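Local coordinates for outer membrane associated protein (Francisella tularensis subsp. tularensis, PDB 6U83), which probably acts as an outer-membrane porin whose OmpA-like domain, the part present here, holds D-alanine in this crystal and probably binds peptidoglycan, at residues D67-N72 and Q114-K119; K97-Q102 and K141-N146; L41-V46 and K154-N159; D147-I152 and R161-V166. All blocks are in the same frame, centred on the assembly; numbering follows the deposited sequence.

The four contacts gather at one end of the OmpA-like domain, their centres 9 to 14 Å apart. Contacts 1 and 2 share the beta-alpha-beta unit of strand 94-98, helix 110-130 and strand 138-142. Both touch D-alanine, and their segments alternate along the chain. Contact 4 reaches the same sheet, because strand 161-172 pairs antiparallel with strand 94-98. Contact 3 closes the widest loop, from 41-46 to 154-159, and contacts 1 and 2 are nested inside it. Contacts 3 and 4 interleave and touch through Asn159 OD1 and Leu149 N. Segments 67-72 and 97-102 and helix 110-130 all contribute to the ligand pocket, and contacts 3 and 4 join the loops beside it.

Contact 1: D67-N72 and Q114-K119; sequences DKATLN and QKLSEK. With DAL (D-alanine), chain D.
Ala69 and Lys119 meet at their first side-chain carbons, with Ala69 CB 3.8 Å from Lys119 CB. Here the loop before helix 73-89 rests on helix 110-130. The other tight point is Leu116. Its CG stands anti to the backbone N (chi1 177°), and this turns both methyls to the loop. CD1 lies 4.0 Å from Lys68 O. CD2 lies 3.9 Å from Asp67 OD1, where the two side chains cross at about a right angle. The same CD2 is 3.5 Å from O of D-alanine. That oxygen accepts a hydrogen bond from Asp67 N at 2.9 Å, with an N-H...O angle of 166°.

The solvent side is looser. Lys119 leaves Ala69 beyond CB, and its extended chain carries NZ to a pentaethylene glycol, probably from the crystallisation liquor. Lys68 CB points away from the helix.

No hydrogen bond joins the two segments directly. Neighbours on the same helix supply the polar ties: Tyr112 OH to Asp67 OD1, and Arg120 NE to Lys68 O. Arg120 also bonds D-alanine. The ligand carboxylate therefore meets a backbone N-H and a leucine methyl together, consistent with the peptidoglycan-binding pocket of OmpA-like domains.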
loop_
_atom_site.group_PDB
_atom_site.type_symbol
_atom_site.label_atom_id
_atom_site.label_comp_id
_atom_site.label_asym_id
_atom_site.label_seq_id
_atom_site.Cartn_x
_atom_site.Cartn_y
_atom_site.Cartn_z
ATOM N N ASP A 67 11.729 10.093 8.770
ATOM C CA ASP A 67 11.876 9.587 10.138
ATOM C C ASP A 67 10.542 9.440 10.858
ATOM O O ASP A 67 10.519 9.278 12.090
ATOM C CB ASP A 67 12.809 10.480 10.964
ATOM C CG ASP A 67 13.566 9.722 12.040
ATOM O OD1 ASP A 67 13.635 8.474 11.979
ATOM O OD2 ASP A 67 14.096 10.391 12.958
ATOM N N LYS A 68 9.426 9.498 10.133
ATOM C CA LYS A 68 8.097 9.436 10.716
ATOM C C LYS A 68 7.423 8.113 10.388
ATOM O O LYS A 68 7.608 7.547 9.303
ATOM C CB LYS A 68 7.223 10.586 10.210
ATOM C CG LYS A 68 7.685 11.942 10.710
ATOM C CD LYS A 68 7.444 12.097 12.199
ATOM C CE LYS A 68 7.941 13.443 12.692
ATOM N NZ LYS A 68 7.369 13.782 14.015
ATOM N N ALA A 69 6.623 7.632 11.334
ATOM C CA ALA A 69 5.756 6.483 11.093
ATOM C C ALA A 69 4.288 6.865 11.220
ATOM O O ALA A 69 3.425 5.979 11.312
ATOM C CB ALA A 69 6.085 5.334 12.050
ATOM N N THR A 70 4.004 8.161 11.252
ATOM C CA THR A 70 2.655 8.691 11.340
ATOM C C THR A 70 2.028 8.814 9.958
ATOM O O THR A 70 2.701 9.176 8.991
ATOM C CB THR A 70 2.707 10.070 11.991
ATOM O OG1 THR A 70 3.445 9.979 13.214
ATOM C CG2 THR A 70 1.317 10.582 12.263
ATOM N N LEU A 71 0.727 8.537 9.872
ATOM C CA LEU A 71 -0.010 8.650 8.618
ATOM C C LEU A 71 -0.491 10.076 8.427
ATOM O O LEU A 71 -0.848 10.747 9.400
ATOM C CB LEU A 71 -1.221 7.721 8.606
ATOM C CG LEU A 71 -0.924 6.232 8.754
ATOM C CD1 LEU A 71 -2.190 5.490 9.129
ATOM C CD2 LEU A 71 -0.322 5.671 7.469
ATOM N N ASN A 72 -0.530 10.525 7.171
ATOM C CA ASN A 72 -1.136 11.805 6.839
ATOM C C ASN A 72 -2.510 11.570 6.220
ATOM O O ASN A 72 -2.969 10.435 6.070
ATOM C CB ASN A 72 -0.227 12.628 5.915
ATOM C CG ASN A 72 0.165 11.885 4.645
ATOM O OD1 ASN A 72 -0.600 11.089 4.104
ATOM N ND2 ASN A 72 1.369 12.156 4.157
ATOM N N GLN A 114 15.234 -0.553 9.620
ATOM C CA GLN A 114 14.402 -1.742 9.700
ATOM C C GLN A 114 13.283 -1.545 10.716
ATOM O O GLN A 114 12.118 -1.874 10.456
ATOM C CB GLN A 114 15.269 -2.950 10.077
ATOM C CG GLN A 114 14.501 -4.203 10.436
ATOM C CD GLN A 114 13.896 -4.883 9.224
ATOM O OE1 GLN A 114 14.486 -4.890 8.139
ATOM N NE2 GLN A 114 12.712 -5.462 9.401
ATOM N N LYS A 115 13.625 -1.035 11.896
ATOM C CA LYS A 115 12.603 -0.833 12.914
ATOM C C LYS A 115 11.615 0.227 12.451
ATOM O O LYS A 115 10.396 0.053 12.565
ATOM C CB LYS A 115 13.254 -0.448 14.242
ATOM C CG LYS A 115 12.956 -1.406 15.383
ATOM C CD LYS A 115 13.355 -2.835 15.042
ATOM C CE LYS A 115 12.830 -3.846 16.070
ATOM N NZ LYS A 115 12.867 -5.230 15.508
ATOM N N LEU A 116 12.135 1.323 11.902
ATOM C CA LEU A 116 11.285 2.370 11.356
ATOM C C LEU A 116 10.276 1.788 10.381
ATOM O O LEU A 116 9.066 2.024 10.501
ATOM C CB LEU A 116 12.172 3.421 10.696
ATOM C CG LEU A 116 11.472 4.567 9.995
ATOM C CD1 LEU A 116 10.398 5.178 10.897
ATOM C CD2 LEU A 116 12.530 5.588 9.568
ATOM N N SER A 117 10.747 0.949 9.457
ATOM C CA SER A 117 9.852 0.411 8.439
ATOM C C SER A 117 8.800 -0.502 9.047
ATOM O O SER A 117 7.651 -0.527 8.589
ATOM C CB SER A 117 10.654 -0.340 7.386
ATOM O OG SER A 117 11.113 -1.553 7.937
ATOM N N GLU A 118 9.186 -1.284 10.051
ATOM C CA GLU A 118 8.222 -2.084 10.796
ATOM C C GLU A 118 7.167 -1.205 11.446
ATOM O O GLU A 118 5.982 -1.554 11.454
ATOM C CB GLU A 118 8.935 -2.914 11.869
ATOM C CG GLU A 118 9.860 -3.992 11.333
ATOM C CD GLU A 118 10.620 -4.726 12.437
ATOM O OE1 GLU A 118 9.982 -5.223 13.385
ATOM O OE2 GLU A 118 11.863 -4.800 12.368
ATOM N N LYS A 119 7.588 -0.078 12.023
ATOM C CA LYS A 119 6.654 0.847 12.650
ATOM C C LYS A 119 5.702 1.442 11.628
ATOM O O LYS A 119 4.546 1.731 11.957
ATOM C CB LYS A 119 7.410 1.977 13.349
ATOM C CG LYS A 119 8.215 1.605 14.608
ATOM C CD LYS A 119 8.924 2.874 15.135
ATOM C CE LYS A 119 9.565 2.665 16.476
ATOM N NZ LYS A 119 10.271 3.926 16.910
HETATM N N DAL D . 15.694 6.706 6.296
HETATM C CA DAL D . 14.733 7.719 6.708
HETATM C CB DAL D . 14.977 8.128 8.170
HETATM C C DAL D . 13.285 7.272 6.509
HETATM O O DAL D . 12.381 7.984 6.954
HETATM O OXT DAL D . 12.986 6.219 5.915
#

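Contact 2: K97-Q102 and K141-N146; sequences KGYASQ and KGFGYN. With DAL (D-alanine), chain D.
This contact joins the two parallel strands of a beta-alpha-beta unit, 94-98 and 138-142, whose crossover helix is 110-130. Lys97 pairs with Lys141 and Gly98 with Gly142. Gly98 N gives a hydrogen bond to Lys141 O at 2.8 Å, and Gly98 O accepts from Phe143 N at 2.9 Å. Further along, Ala100 N bonds Gly144 O at 3.0 Å, but from well above the carbonyl plane.

Phe143 has CG anti to its carbonyl carbon (chi1 -69°) and lies alongside Tyr99, pointing the same way. The two ring planes are only 9° apart, yet they are slid so far that they barely overlap, with centroids 5.0 Å apart. Lys97 CB meets the edge of the Phe143 ring at CE2, 3.5 Å away. Arg161 makes a cation-pi contact with Tyr99.

Ala100 and Ser101 reach the D-alanine pocket. Ser101 N bonds the ligand's OXT at 3.0 Å, and Ser101 OG is itself held by Gln160. On the next residue, the extended Gln102 side chain lies across a face of the Tyr145 ring. Its amide is stacked on the ring with the planes 6° apart, and Gln102 CG sits 3.7 Å from the Tyr145 ring centroid, almost directly over the ring centre.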
loop_
_atom_site.group_PDB
_atom_site.type_symbol
_atom_site.label_atom_id
_atom_site.label_comp_id
_atom_site.label_asym_id
_atom_site.label_seq_id
_atom_site.Cartn_x
_atom_site.Cartn_y
_atom_site.Cartn_z
ATOM N N LYS A 97 3.695 -4.143 3.780
ATOM C CA LYS A 97 5.155 -4.090 3.742
ATOM C C LYS A 97 5.634 -2.654 3.928
ATOM O O LYS A 97 5.240 -1.763 3.171
ATOM C CB LYS A 97 5.676 -4.648 2.420
ATOM C CG LYS A 97 5.238 -6.071 2.149
ATOM C CD LYS A 97 5.641 -6.472 0.755
ATOM C CE LYS A 97 5.371 -7.938 0.522
ATOM N NZ LYS A 97 5.778 -8.364 -0.850
ATOM N N GLY A 98 6.513 -2.446 4.902
ATOM C CA GLY A 98 7.063 -1.143 5.199
ATOM C C GLY A 98 8.488 -0.992 4.689
ATOM O O GLY A 98 9.264 -1.938 4.702
ATOM N N TYR A 99 8.834 0.220 4.263
ATOM C CA TYR A 99 10.157 0.475 3.715
ATOM C C TYR A 99 10.696 1.790 4.263
ATOM O O TYR A 99 9.967 2.601 4.857
ATOM C CB TYR A 99 10.136 0.518 2.180
ATOM C CG TYR A 99 9.675 -0.761 1.535
ATOM C CD1 TYR A 99 10.596 -1.687 1.061
ATOM C CD2 TYR A 99 8.312 -1.056 1.405
ATOM C CE1 TYR A 99 10.179 -2.876 0.473
ATOM C CE2 TYR A 99 7.881 -2.258 0.809
ATOM C CZ TYR A 99 8.828 -3.155 0.350
ATOM O OH TYR A 99 8.446 -4.335 -0.238
ATOM N N ALA A 100 11.992 2.001 4.033
ATOM C CA ALA A 100 12.657 3.221 4.456
ATOM C C ALA A 100 13.594 3.691 3.348
ATOM O O ALA A 100 13.918 2.952 2.415
ATOM C CB ALA A 100 13.409 3.009 5.792
ATOM N N SER A 101 13.998 4.950 3.435
ATOM C CA SER A 101 15.067 5.422 2.574
ATOM C C SER A 101 16.400 5.211 3.281
ATOM O O SER A 101 16.474 5.143 4.508
ATOM C CB SER A 101 14.874 6.901 2.235
ATOM O OG SER A 101 14.910 7.704 3.408
ATOM N N GLN A 102 17.462 5.086 2.503
ATOM C CA GLN A 102 18.801 5.020 3.083
ATOM C C GLN A 102 19.366 6.429 3.064
ATOM O O GLN A 102 19.792 6.921 2.018
ATOM C CB GLN A 102 19.716 4.061 2.335
ATOM C CG GLN A 102 21.095 4.039 2.970
ATOM C CD GLN A 102 22.072 3.142 2.252
ATOM O OE1 GLN A 102 21.805 2.679 1.148
ATOM N NE2 GLN A 102 23.220 2.894 2.876
ATOM N N LYS A 141 5.251 -6.752 7.553
ATOM C CA LYS A 141 6.656 -6.999 7.271
ATOM C C LYS A 141 7.363 -5.663 7.115
ATOM O O LYS A 141 6.831 -4.744 6.484
ATOM C CB LYS A 141 6.847 -7.786 5.977
ATOM C CG LYS A 141 6.566 -9.275 6.019
ATOM C CD LYS A 141 6.888 -9.872 4.648
ATOM C CE LYS A 141 7.243 -11.363 4.701
ATOM N NZ LYS A 141 7.676 -11.877 3.350
ATOM N N GLY A 142 8.555 -5.557 7.687
ATOM C CA GLY A 142 9.439 -4.420 7.468
ATOM C C GLY A 142 10.616 -4.848 6.616
ATOM O O GLY A 142 11.040 -5.998 6.667
ATOM N N PHE A 143 11.132 -3.927 5.808
ATOM C CA PHE A 143 12.261 -4.245 4.947
ATOM C C PHE A 143 13.414 -3.268 5.101
ATOM O O PHE A 143 14.453 -3.453 4.455
ATOM C CB PHE A 143 11.821 -4.282 3.475
ATOM C CG PHE A 143 10.919 -5.445 3.140
ATOM C CD1 PHE A 143 11.451 -6.650 2.730
ATOM C CD2 PHE A 143 9.541 -5.331 3.244
ATOM C CE1 PHE A 143 10.632 -7.724 2.437
ATOM C CE2 PHE A 143 8.715 -6.390 2.943
ATOM C CZ PHE A 143 9.260 -7.591 2.543
ATOM N N GLY A 144 13.263 -2.241 5.930
ATOM C CA GLY A 144 14.315 -1.258 6.009
ATOM C C GLY A 144 14.517 -0.584 4.669
ATOM O O GLY A 144 13.611 -0.508 3.819
ATOM N N TYR A 145 15.747 -0.122 4.450
ATOM C CA TYR A 145 16.093 0.471 3.170
ATOM C C TYR A 145 16.580 -0.558 2.156
ATOM O O TYR A 145 17.453 -0.253 1.333
ATOM C CB TYR A 145 17.103 1.605 3.362
ATOM C CG TYR A 145 18.409 1.314 4.091
ATOM C CD1 TYR A 145 19.354 0.443 3.560
ATOM C CD2 TYR A 145 18.734 1.989 5.272
ATOM C CE1 TYR A 145 20.561 0.224 4.204
ATOM C CE2 TYR A 145 19.946 1.769 5.924
ATOM C CZ TYR A 145 20.851 0.894 5.378
ATOM O OH TYR A 145 22.054 0.671 5.996
ATOM N N ASN A 146 16.040 -1.772 2.188
ATOM C CA ASN A 146 16.210 -2.695 1.079
ATOM C C ASN A 146 15.001 -2.573 0.153
ATOM O O ASN A 146 13.995 -1.947 0.493
ATOM C CB ASN A 146 16.369 -4.131 1.573
ATOM C CG ASN A 146 17.557 -4.305 2.519
ATOM O OD1 ASN A 146 18.718 -4.178 2.117
ATOM N ND2 ASN A 146 17.266 -4.616 3.781
HETATM N N DAL D . 15.694 6.706 6.296
HETATM C CA DAL D . 14.733 7.719 6.708
HETATM C CB DAL D . 14.977 8.128 8.170
HETATM C C DAL D . 13.285 7.272 6.509
HETATM O O DAL D . 12.381 7.984 6.954
HETATM O OXT DAL D . 12.986 6.219 5.915
#

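Contact 3: L41-V46 and K154-N159; sequences LTEDGV and KSDPRN
Arg158 reaches across to Leu41 and presents the edge of its guanidinium group to the backbone there. NH2 gives a hydrogen bond to Leu41 O at 2.9 Å, with an N-H...O angle of 161°. The oxygen lies in the guanidinium plane, while the nitrogen is tilted from the carbonyl plane. A bend at chi3 (-65°) swings the head of the arginine to this place. Arg158 CD also packs on Leu41 O.

Asp156 fixes the rotation of that head. It is gripped side-on by two nitrogens. Arg158 NE reaches Asp156 OD1 at 3.0 Å, from above the carboxylate plane. Arg158 NH1 reaches Asp156 OD2 at 2.9 Å and forms a salt bridge. Asp156 OD1 also takes the backbone N of Arg158 at 2.7 Å through its anti lone pair. This last bond closes an Asx turn at the start of the 3-10 segment 157-159.

Glu43 comes from another direction and crosses Arg158 at about a right angle. Its carboxylate plane is 54° from the guanidinium plane. Glu43 OE2 packs on Arg158 CG at 3.8 Å and stays 4.1 Å from Arg158 NE. It lies well out of the guanidinium plane, and no N-H points at it.

The loop 41-46 lies within the ring closed by the Cys35-Cys48 disulfide. The one hydrogen bond across the contact runs from Arg158 NH2 to Leu41 O, a charged N-H on a backbone carbonyl. Glu43 adds packing on the arginine's CG and probably a weak charge attraction, which Asp156 OD1, 4.3 Å from Glu43 OE2, may partly offset.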
loop_
_atom_site.group_PDB
_atom_site.type_symbol
_atom_site.label_atom_id
_atom_site.label_comp_id
_atom_site.label_asym_id
_atom_site.label_seq_id
_atom_site.Cartn_x
_atom_site.Cartn_y
_atom_site.Cartn_z
ATOM N N LEU A 41 6.154 6.296 -8.341
ATOM C CA LEU A 41 7.041 7.447 -8.329
ATOM C C LEU A 41 6.301 8.743 -8.004
ATOM O O LEU A 41 6.839 9.834 -8.222
ATOM C CB LEU A 41 7.776 7.553 -9.665
ATOM C CG LEU A 41 9.123 6.823 -9.727
ATOM C CD1 LEU A 41 9.036 5.367 -9.243
ATOM C CD2 LEU A 41 9.699 6.894 -11.134
ATOM N N THR A 42 5.074 8.635 -7.501
ATOM C CA THR A 42 4.380 9.756 -6.886
ATOM C C THR A 42 4.869 9.933 -5.456
ATOM O O THR A 42 5.016 8.957 -4.714
ATOM C CB THR A 42 2.874 9.500 -6.873
ATOM O OG1 THR A 42 2.624 8.249 -6.212
ATOM C CG2 THR A 42 2.326 9.443 -8.291
ATOM N N GLU A 43 5.111 11.181 -5.061
ATOM C CA GLU A 43 5.426 11.471 -3.671
ATOM C C GLU A 43 4.175 11.704 -2.835
ATOM O O GLU A 43 4.246 12.334 -1.773
ATOM C CB GLU A 43 6.370 12.669 -3.567
ATOM C CG GLU A 43 7.259 12.603 -2.320
ATOM C CD GLU A 43 8.544 13.394 -2.463
ATOM O OE1 GLU A 43 8.799 14.275 -1.617
ATOM O OE2 GLU A 43 9.302 13.133 -3.421
ATOM N N ASP A 44 3.032 11.220 -3.299
ATOM C CA ASP A 44 1.778 11.279 -2.573
ATOM C C ASP A 44 1.308 9.857 -2.305
ATOM O O ASP A 44 1.672 8.923 -3.029
ATOM C CB ASP A 44 0.697 12.046 -3.371
ATOM C CG ASP A 44 1.039 13.520 -3.574
ATOM O OD1 ASP A 44 2.088 13.975 -3.065
ATOM O OD2 ASP A 44 0.249 14.227 -4.241
ATOM N N GLY A 45 0.505 9.691 -1.260
ATOM C CA GLY A 45 -0.123 8.399 -1.030
ATOM C C GLY A 45 -1.141 8.090 -2.119
ATOM O O GLY A 45 -1.930 8.948 -2.522
ATOM N N VAL A 46 -1.120 6.846 -2.613
ATOM C CA VAL A 46 -2.035 6.462 -3.685
ATOM C C VAL A 46 -2.510 5.029 -3.508
ATOM O O VAL A 46 -1.815 4.176 -2.947
ATOM C CB VAL A 46 -1.406 6.632 -5.088
ATOM C CG1 VAL A 46 -0.539 5.424 -5.442
ATOM C CG2 VAL A 46 -2.504 6.860 -6.129
ATOM N N LYS A 154 18.610 5.883 -3.527
ATOM C CA LYS A 154 18.151 5.169 -2.340
ATOM C C LYS A 154 17.701 6.108 -1.222
ATOM O O LYS A 154 16.934 5.692 -0.342
ATOM C CB LYS A 154 19.258 4.252 -1.832
ATOM C CG LYS A 154 19.708 3.219 -2.841
ATOM C CD LYS A 154 20.908 2.450 -2.307
ATOM C CE LYS A 154 21.069 1.102 -2.988
ATOM N NZ LYS A 154 22.079 0.278 -2.260
ATOM N N SER A 155 18.161 7.357 -1.221
ATOM C CA SER A 155 17.801 8.312 -0.184
ATOM C C SER A 155 16.566 9.129 -0.541
ATOM O O SER A 155 16.222 10.074 0.178
ATOM C CB SER A 155 18.979 9.237 0.084
ATOM O OG SER A 155 19.369 9.878 -1.115
ATOM N N ASP A 156 15.907 8.792 -1.634
ATOM C CA ASP A 156 14.754 9.547 -2.087
ATOM C C ASP A 156 13.610 9.356 -1.088
ATOM O O ASP A 156 13.343 8.233 -0.686
ATOM C CB ASP A 156 14.370 9.060 -3.490
ATOM C CG ASP A 156 13.306 9.913 -4.149
ATOM O OD1 ASP A 156 12.170 9.945 -3.632
ATOM O OD2 ASP A 156 13.601 10.532 -5.196
ATOM N N PRO A 157 12.930 10.429 -0.667
ATOM C CA PRO A 157 11.811 10.242 0.278
ATOM C C PRO A 157 10.712 9.350 -0.265
ATOM O O PRO A 157 9.895 8.851 0.514
ATOM C CB PRO A 157 11.293 11.674 0.501
ATOM C CG PRO A 157 12.381 12.561 0.025
ATOM C CD PRO A 157 13.045 11.827 -1.094
ATOM N N ARG A 158 10.643 9.139 -1.578
ATOM C CA ARG A 158 9.623 8.230 -2.072
ATOM C C ARG A 158 9.854 6.789 -1.617
ATOM O O ARG A 158 8.913 5.988 -1.643
ATOM C CB ARG A 158 9.551 8.308 -3.589
ATOM C CG ARG A 158 8.737 9.485 -4.090
ATOM C CD ARG A 158 8.869 9.646 -5.596
ATOM N NE ARG A 158 10.235 10.001 -5.977
ATOM C CZ ARG A 158 10.586 10.390 -7.201
ATOM N NH1 ARG A 158 11.848 10.697 -7.469
ATOM N NH2 ARG A 158 9.674 10.471 -8.160
ATOM N N ASN A 159 11.076 6.429 -1.213
ATOM C CA ASN A 159 11.297 5.098 -0.660
ATOM C C ASN A 159 10.667 4.930 0.719
ATOM O O ASN A 159 10.425 3.796 1.149
ATOM C CB ASN A 159 12.794 4.814 -0.609
ATOM C CG ASN A 159 13.379 4.599 -1.979
ATOM O OD1 ASN A 159 12.811 3.870 -2.786
ATOM N ND2 ASN A 159 14.508 5.236 -2.256
#

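Contact 4: D147-I152 and R161-V166; sequences DTLGGI and RVEASV
Arg161, at the start of strand 161-172, sends its side chain to Leu149 and the carbonyl of Asp147. Its CB points toward the loop 147-152. CG then lies between the backbone N and the carbonyl carbon (chi1 84°), and a bend at chi2 turns the chain under Leu149. CD is the first atom to touch, 4.1 Å from Leu149 CD1. NE comes next. It gives a nearly straight hydrogen bond to Glu163 OE2 at 2.7 Å, meeting that oxygen from above the carboxylate plane. This is a salt bridge between residues two apart on one strand, whose side chains both point toward the loop.

Leu149 CG stands over the centre of one guanidinium face, 3.8 Å from Arg161 CZ. Leu149 CD2 lies near both a terminal nitrogen and the salt-bridge oxygen, 3.7 Å from Arg161 NH2 and 3.8 Å from Glu163 OE2. Of the two terminal nitrogens, NH1 turns to Asn159 O. NH2 gives a hydrogen bond to Asp147 O at 3.0 Å, with an N-H...O angle of 160°, and approaches nearly in line with the carbonyl bond.

The loop has its own fixings. Asn159 OD1 accepts from Leu149 N, and a type II turn runs from Leu149 to Ile152.

The residue is buried, yet each guanidinium nitrogen has an oxygen partner. Its charge is probably balanced at least in part by Glu163, and its flat head joins the loop to an inner strand of the sheet by bonds in its plane and a leucine over its face.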
loop_
_atom_site.group_PDB
_atom_site.type_symbol
_atom_site.label_atom_id
_atom_site.label_comp_id
_atom_site.label_asym_id
_atom_site.label_seq_id
_atom_site.Cartn_x
_atom_site.Cartn_y
_atom_site.Cartn_z
ATOM N N ASP A 147 15.101 -3.176 -1.029
ATOM C CA ASP A 147 14.035 -3.069 -2.030
ATOM C C ASP A 147 13.642 -1.611 -2.268
ATOM O O ASP A 147 12.459 -1.283 -2.378
ATOM C CB ASP A 147 12.794 -3.874 -1.621
ATOM C CG ASP A 147 13.038 -5.376 -1.558
ATOM O OD1 ASP A 147 14.161 -5.827 -1.881
ATOM O OD2 ASP A 147 12.094 -6.104 -1.169
ATOM N N THR A 148 14.629 -0.714 -2.302
ATOM C CA THR A 148 14.288 0.657 -2.647
ATOM C C THR A 148 13.787 0.705 -4.082
ATOM O O THR A 148 14.081 -0.170 -4.898
ATOM C CB THR A 148 15.477 1.609 -2.473
ATOM O OG1 THR A 148 16.513 1.280 -3.407
ATOM C CG2 THR A 148 16.007 1.552 -1.057
ATOM N N LEU A 149 13.012 1.738 -4.385
ATOM C CA LEU A 149 12.347 1.802 -5.679
ATOM C C LEU A 149 13.355 1.930 -6.818
ATOM O O LEU A 149 14.391 2.591 -6.697
ATOM C CB LEU A 149 11.355 2.961 -5.699
ATOM C CG LEU A 149 10.128 2.724 -4.816
ATOM C CD1 LEU A 149 9.288 3.980 -4.732
ATOM C CD2 LEU A 149 9.292 1.570 -5.363
ATOM N N GLY A 150 13.050 1.269 -7.927
ATOM C CA GLY A 150 13.932 1.328 -9.071
ATOM C C GLY A 150 13.846 2.677 -9.760
ATOM O O GLY A 150 12.775 3.277 -9.877
ATOM N N GLY A 151 15.002 3.165 -10.205
ATOM C CA GLY A 151 15.082 4.391 -10.966
ATOM C C GLY A 151 15.340 5.644 -10.160
ATOM O O GLY A 151 15.564 6.704 -10.751
ATOM N N ILE A 152 15.318 5.570 -8.832
ATOM C CA ILE A 152 15.559 6.739 -8.004
ATOM C C ILE A 152 16.697 6.426 -7.044
ATOM O O ILE A 152 17.100 5.275 -6.877
ATOM C CB ILE A 152 14.287 7.188 -7.260
ATOM C CG1 ILE A 152 13.849 6.125 -6.265
ATOM C CG2 ILE A 152 13.152 7.440 -8.274
ATOM C CD1 ILE A 152 12.528 6.429 -5.598
ATOM N N ARG A 161 7.922 4.486 2.730
ATOM C CA ARG A 161 6.597 4.076 2.271
ATOM C C ARG A 161 6.176 2.718 2.830
ATOM O O ARG A 161 6.989 1.928 3.317
ATOM C CB ARG A 161 6.550 3.997 0.749
ATOM C CG ARG A 161 7.081 2.666 0.241
ATOM C CD ARG A 161 7.844 2.845 -1.039
ATOM N NE ARG A 161 8.244 1.588 -1.660
ATOM C CZ ARG A 161 9.452 1.046 -1.494
ATOM N NH1 ARG A 161 10.349 1.654 -0.721
ATOM N NH2 ARG A 161 9.764 -0.109 -2.087
ATOM N N VAL A 162 4.872 2.454 2.706
ATOM C CA VAL A 162 4.256 1.157 2.935
ATOM C C VAL A 162 3.561 0.733 1.650
ATOM O O VAL A 162 2.912 1.548 0.990
ATOM C CB VAL A 162 3.249 1.211 4.102
ATOM C CG1 VAL A 162 2.262 0.078 4.001
ATOM C CG2 VAL A 162 3.969 1.110 5.404
ATOM N N GLU A 163 3.699 -0.539 1.290
ATOM C CA GLU A 163 3.091 -1.086 0.085
ATOM C C GLU A 163 2.258 -2.316 0.412
ATOM O O GLU A 163 2.574 -3.073 1.337
ATOM C CB GLU A 163 4.137 -1.503 -0.945
ATOM C CG GLU A 163 5.072 -0.419 -1.394
ATOM C CD GLU A 163 5.954 -0.913 -2.513
ATOM O OE1 GLU A 163 5.944 -2.146 -2.772
ATOM O OE2 GLU A 163 6.645 -0.078 -3.134
ATOM N N ALA A 164 1.219 -2.531 -0.394
ATOM C CA ALA A 164 0.407 -3.739 -0.328
ATOM C C ALA A 164 -0.351 -3.885 -1.639
ATOM O O ALA A 164 -0.653 -2.887 -2.301
ATOM C CB ALA A 164 -0.576 -3.695 0.842
ATOM N N SER A 165 -0.659 -5.132 -1.999
ATOM C CA SER A 165 -1.469 -5.410 -3.172
ATOM C C SER A 165 -2.328 -6.641 -2.916
ATOM O O SER A 165 -1.859 -7.625 -2.347
ATOM C CB SER A 165 -0.594 -5.610 -4.416
ATOM O OG SER A 165 0.411 -6.580 -4.200
ATOM N N VAL A 166 -3.590 -6.573 -3.344
ATOM C CA VAL A 166 -4.523 -7.691 -3.261
ATOM C C VAL A 166 -5.242 -7.834 -4.599
ATOM O O VAL A 166 -5.358 -6.876 -5.367
ATOM C CB VAL A 166 -5.530 -7.499 -2.107
ATOM C CG1 VAL A 166 -4.817 -7.564 -0.763
ATOM C CG2 VAL A 166 -6.239 -6.177 -2.246
#